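Alpha/beta hydrolase (Pectobacterium atrosepticum SCRI1043, PDB 3BDV) probably acts as a serine hydrolase of the alpha/beta-hydrolase fold, on a substrate not yet established, and binds calcium. Local coordinates at residues 63-66 against 67-71; 12-15 against 16-20. All blocks are in the same frame, centred on the assembly; numbering follows the deposited sequence.

Interaction 1: 63-66 against 67-71. With CA (calcium ion), chain C.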
loop_
_atom_site.group_PDB
_atom_site.type_symbol
_atom_site.label_atom_id
_atom_site.label_comp_id
_atom_site.label_asym_id
_atom_site.label_seq_id
_atom_site.Cartn_x
_atom_site.Cartn_y
_atom_site.Cartn_z
ATOM N N LEU A 63 5.271 12.282 -7.916
ATOM C CA LEU A 63 6.032 12.246 -9.145
ATOM C C LEU A 63 6.625 10.824 -9.346
ATOM O O LEU A 63 6.564 10.281 -10.450
ATOM C CB LEU A 63 7.078 13.362 -9.069
ATOM C CG LEU A 63 7.871 13.818 -10.276
ATOM C CD1 LEU A 63 7.031 13.760 -11.525
ATOM C CD2 LEU A 63 8.346 15.205 -9.995
ATOM N N ALA A 64 7.145 10.187 -8.290
ATOM C CA ALA A 64 7.665 8.825 -8.411
ATOM C C ALA A 64 6.608 7.783 -8.791
ATOM O O ALA A 64 6.876 6.884 -9.593
ATOM C CB ALA A 64 8.400 8.384 -7.145
ATOM N N ILE A 65 5.408 7.902 -8.210
ATOM C CA ILE A 65 4.336 6.981 -8.522
ATOM C C ILE A 65 3.889 7.207 -9.981
ATOM O O ILE A 65 3.710 6.253 -10.731
ATOM C CB ILE A 65 3.104 7.128 -7.557
ATOM C CG1 ILE A 65 3.474 6.760 -6.113
ATOM C CG2 ILE A 65 1.933 6.233 -8.071
ATOM C CD1 ILE A 65 2.412 7.258 -5.063
ATOM N N ARG A 66 3.661 8.457 -10.349
ATOM C CA ARG A 66 3.328 8.823 -11.742
ATOM C C ARG A 66 4.354 8.220 -12.732
ATOM O O ARG A 66 3.968 7.579 -13.716
ATOM C CB ARG A 66 3.279 10.344 -11.934
ATOM C CG ARG A 66 1.983 11.057 -11.505
ATOM C CD ARG A 66 1.635 12.246 -12.423
ATOM N NE ARG A 66 1.820 13.569 -11.816
ATOM C CZ ARG A 66 1.003 14.124 -10.906
ATOM N NH1 ARG A 66 -0.059 13.473 -10.434
ATOM N NH2 ARG A 66 1.260 15.344 -10.440
ATOM N N ARG A 67 5.653 8.415 -12.475
ATOM C CA ARG A 67 6.695 7.832 -13.348
ATOM C C ARG A 67 6.437 6.372 -13.523
ATOM O O ARG A 67 6.417 5.850 -14.633
ATOM C CB ARG A 67 8.106 7.972 -12.774
ATOM C CG ARG A 67 8.628 9.384 -12.767
ATOM C CD ARG A 67 10.147 9.443 -12.536
ATOM N NE ARG A 67 10.592 8.995 -11.198
ATOM C CZ ARG A 67 10.668 9.768 -10.106
ATOM N NH1 ARG A 67 10.273 11.034 -10.131
ATOM N NH2 ARG A 67 11.127 9.261 -8.969
ATOM N N GLU A 68 6.217 5.708 -12.401
ATOM C CA GLU A 68 6.021 4.291 -12.376
ATOM C C GLU A 68 4.818 3.858 -13.204
ATOM O O GLU A 68 4.862 2.839 -13.905
ATOM C CB GLU A 68 5.819 3.861 -10.932
ATOM C CG GLU A 68 6.001 2.399 -10.708
ATOM C CD GLU A 68 7.436 1.964 -10.719
ATOM O OE1 GLU A 68 8.361 2.774 -10.518
ATOM O OE2 GLU A 68 7.668 0.790 -10.987
ATOM N N LEU A 69 3.730 4.625 -13.100
ATOM C CA LEU A 69 2.474 4.264 -13.793
ATOM C C LEU A 69 2.573 4.460 -15.291
ATOM O O LEU A 69 1.957 3.722 -16.054
ATOM C CB LEU A 69 1.297 5.078 -13.243
ATOM C CG LEU A 69 0.911 4.742 -11.787
ATOM C CD1 LEU A 69 -0.260 5.602 -11.381
ATOM C CD2 LEU A 69 0.595 3.285 -11.564
ATOM N N SER A 70 3.366 5.449 -15.700
ATOM C CA SER A 70 3.476 5.832 -17.105
ATOM C C SER A 70 3.920 4.656 -17.945
ATOM O O SER A 70 3.564 4.573 -19.113
ATOM C CB SER A 70 4.499 6.962 -17.282
ATOM O OG SER A 70 5.832 6.515 -17.001
ATOM N N VAL A 71 4.734 3.772 -17.369
ATOM C CA VAL A 71 5.250 2.598 -18.106
ATOM C C VAL A 71 4.538 1.276 -17.806
ATOM O O VAL A 71 4.883 0.236 -18.378
ATOM C CB VAL A 71 6.728 2.424 -17.854
ATOM C CG1 VAL A 71 7.446 3.705 -18.284
ATOM C CG2 VAL A 71 6.987 2.094 -16.382
HETATM CA CA CA C . 10.187 1.028 -10.624
HETATM O O HOH W 1 9.223 5.627 -9.767
HETATM O O HOH W 2 11.500 2.762 -11.260
HETATM O O HOH W 3 10.015 0.926 -13.056
HETATM O O HOH W 4 9.667 -1.287 -10.616
#
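Arg67 folds its guanidinium back over Ala64 one turn earlier in helix 58-70, a helix packed on the parallel sheet of this alpha/beta-hydrolase fold. Ala64 CA covers the middle of one guanidinium face, 3.5 Å from its plane. Ala64 CB meets Arg67 NH2 at 3.4 Å, while Leu63 CG reaches Arg67 NH1. A bend at chi3 (-67°) turns the arginine back along the helix, and NH2 is also held by a hydrogen bond to Arg49 O. On another side of the helix, Ile65 CG2 and Leu69 CD1 run alongside each other, 4.0 Å apart; Ile65 also packs on Leu78, Ala87 and Val91. Bonds from i+4 back to i, such as Arg67 N to Leu63 O (2.9 Å), run through the turn and place these side chains one turn apart. Glu68 carries the contact to calcium: its carboxylate chelates the ion with both oxygens, the chain bent at chi2 (75°), while Arg47 O and three waters also bind the ion. A further water donates to both Ala64 O (2.7 Å) and Glu68 OE1 (3.1 Å), tying the metal-binding oxygen to the helix backbone.

Interaction 2: 12-15 against 16-20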
loop_
_atom_site.group_PDB
_atom_site.type_symbol
_atom_site.label_atom_id
_atom_site.label_comp_id
_atom_site.label_asym_id
_atom_site.label_seq_id
_atom_site.Cartn_x
_atom_site.Cartn_y
_atom_site.Cartn_z
ATOM N N THR A 12 0.421 -15.380 -8.400
ATOM C CA THR A 12 1.011 -15.543 -9.731
ATOM C C THR A 12 -0.057 -15.396 -10.846
ATOM O O THR A 12 0.154 -14.689 -11.823
ATOM C CB THR A 12 1.799 -16.892 -9.817
ATOM O OG1 THR A 12 2.913 -16.837 -8.915
ATOM C CG2 THR A 12 2.280 -17.142 -11.249
ATOM N N GLU A 13 -1.240 -15.972 -10.659
ATOM C CA GLU A 13 -2.357 -15.738 -11.593
ATOM C C GLU A 13 -2.842 -14.297 -11.650
ATOM O O GLU A 13 -3.177 -13.779 -12.729
ATOM C CB GLU A 13 -3.554 -16.614 -11.265
ATOM C CG GLU A 13 -3.311 -18.084 -11.483
ATOM C CD GLU A 13 -3.004 -18.401 -12.938
ATOM O OE1 GLU A 13 -3.853 -18.086 -13.798
ATOM O OE2 GLU A 13 -1.905 -18.937 -13.215
ATOM N N VAL A 14 -2.944 -13.650 -10.494
ATOM C CA VAL A 14 -3.356 -12.237 -10.472
ATOM C C VAL A 14 -2.385 -11.396 -11.291
ATOM O O VAL A 14 -2.787 -10.516 -12.024
ATOM C CB VAL A 14 -3.439 -11.709 -9.026
ATOM C CG1 VAL A 14 -3.492 -10.177 -8.957
ATOM C CG2 VAL A 14 -4.660 -12.363 -8.284
ATOM N N SER A 15 -1.098 -11.692 -11.157
ATOM C CA SER A 15 -0.060 -10.949 -11.854
ATOM C C SER A 15 -0.096 -11.086 -13.375
ATOM O O SER A 15 0.428 -10.246 -14.087
ATOM C CB SER A 15 1.301 -11.338 -11.290
ATOM O OG SER A 15 1.409 -10.861 -9.960
ATOM N N GLN A 16 -0.756 -12.104 -13.887
ATOM C CA GLN A 16 -0.963 -12.200 -15.339
ATOM C C GLN A 16 -1.783 -11.025 -15.891
ATOM O O GLN A 16 -1.747 -10.770 -17.098
ATOM C CB GLN A 16 -1.694 -13.486 -15.736
ATOM C CG GLN A 16 -1.193 -14.765 -15.106
ATOM C CD GLN A 16 0.095 -15.257 -15.697
ATOM O OE1 GLN A 16 1.073 -14.517 -15.812
ATOM N NE2 GLN A 16 0.109 -16.533 -16.069
ATOM N N GLN A 17 -2.561 -10.360 -15.029
ATOM C CA GLN A 17 -3.474 -9.304 -15.467
ATOM C C GLN A 17 -3.417 -7.966 -14.711
ATOM O O GLN A 17 -3.911 -6.974 -15.205
ATOM C CB GLN A 17 -4.895 -9.815 -15.399
ATOM C CG GLN A 17 -5.216 -10.936 -16.388
ATOM C CD GLN A 17 -6.711 -11.200 -16.435
ATOM O OE1 GLN A 17 -7.490 -10.306 -16.734
ATOM N NE2 GLN A 17 -7.118 -12.424 -16.120
ATOM N N LEU A 18 -2.863 -7.958 -13.500
ATOM C CA LEU A 18 -2.710 -6.750 -12.697
ATOM C C LEU A 18 -1.261 -6.609 -12.285
ATOM O O LEU A 18 -0.597 -7.597 -12.053
ATOM C CB LEU A 18 -3.536 -6.825 -11.408
ATOM C CG LEU A 18 -5.039 -6.952 -11.596
ATOM C CD1 LEU A 18 -5.757 -7.160 -10.268
ATOM C CD2 LEU A 18 -5.587 -5.709 -12.346
ATOM N N THR A 19 -0.807 -5.371 -12.152
ATOM C CA THR A 19 0.558 -5.123 -11.737
ATOM C C THR A 19 0.561 -4.546 -10.335
ATOM O O THR A 19 -0.132 -3.548 -10.078
ATOM C CB THR A 19 1.213 -4.126 -12.717
ATOM O OG1 THR A 19 1.339 -4.752 -13.996
ATOM C CG2 THR A 19 2.582 -3.675 -12.246
HETATM N N MSE A 20 1.314 -5.159 -9.440
HETATM C CA MSE A 20 1.478 -4.608 -8.107
HETATM C C MSE A 20 2.577 -3.572 -8.135
HETATM O O MSE A 20 3.659 -3.845 -8.639
HETATM C CB MSE A 20 1.918 -5.680 -7.128
HETATM C CG MSE A 20 1.055 -6.894 -7.080
HETATM SE SE MSE A 20 -0.807 -6.623 -6.804
HETATM C CE MSE A 20 -1.306 -8.425 -6.308
HETATM O O HOH W 5 -4.998 -14.140 -14.538
HETATM O O HOH W 6 1.726 -8.207 -10.448
#
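Val14 CG1 touches both Leu18 CD1 (4.0 Å) and the selenomethionine methyl Met20 CE (3.9 Å), closing the apolar side of the turn that leads from helix 4-15 into strand 19-23 of the parallel sheet. With CG1 anti to the backbone N (chi1 165°), the valine brings one branch to both partners; its side chain meets that of Met20 at about a right angle. The bend at chi2 brings Met20 CE against Val14. Helix 174-185 covers this side through Ser184 and Glu185 against Val14 and Leu180 against Met20, and Ile77 of the neighbouring strand lies against Leu18 and Met20. The backbone turns tightly beneath: Val14 O accepts from Leu18 N in its carbonyl plane and from Gln17 N, 3.0 Å away, well above that plane. Ser15 CA adds a CA-H...O contact to Leu18 O.

The solvent side, round Glu13 and Gln16, is looser. Gln16 N divides between Glu13 O at 3.2 Å and a weak bond to Thr12 O; chi1 of -46° sets Gln16 CG beside these carbonyls. One water links Glu13 O to Gln17 NE2, which also bonds Asn190 O. A separate water, between Ser15 and the strand, bridges Ser15 OG (2.7 Å), Leu18 O and Met20 N (3.2 Å), while Ser15 OG is also bonded to Leu11 O and Trp45 NE1. Direct backbone bonds thus fix the turn itself, whereas water joins Ser15 to Leu18 and Met20 and satisfies polar groups that the turning backbone leaves apart.

Overall arrangement
Both contacts are local and partly buried, and they do not touch: their centres are 18 Å apart and their nearest atoms about 7 Å. Interaction 1 stays within one helix and packs on the sheet from outside, Ile65 and Leu69 on strand 76-81, Ile65 and Glu68 on strand 19-23. Interaction 2 runs into the sheet itself, Met20 lying in strand 19-23, so the two share that strand. Ile65, Val14, Leu18 and Met20 are buried, whereas Leu63, Arg66, Glu13 and Gln16 are exposed. In 63-71 regular helical bonds accompany a folded arginine and a calcium-binding carboxylate; in 12-20 the backbone pattern becomes irregular, and water bridges do part of the joining.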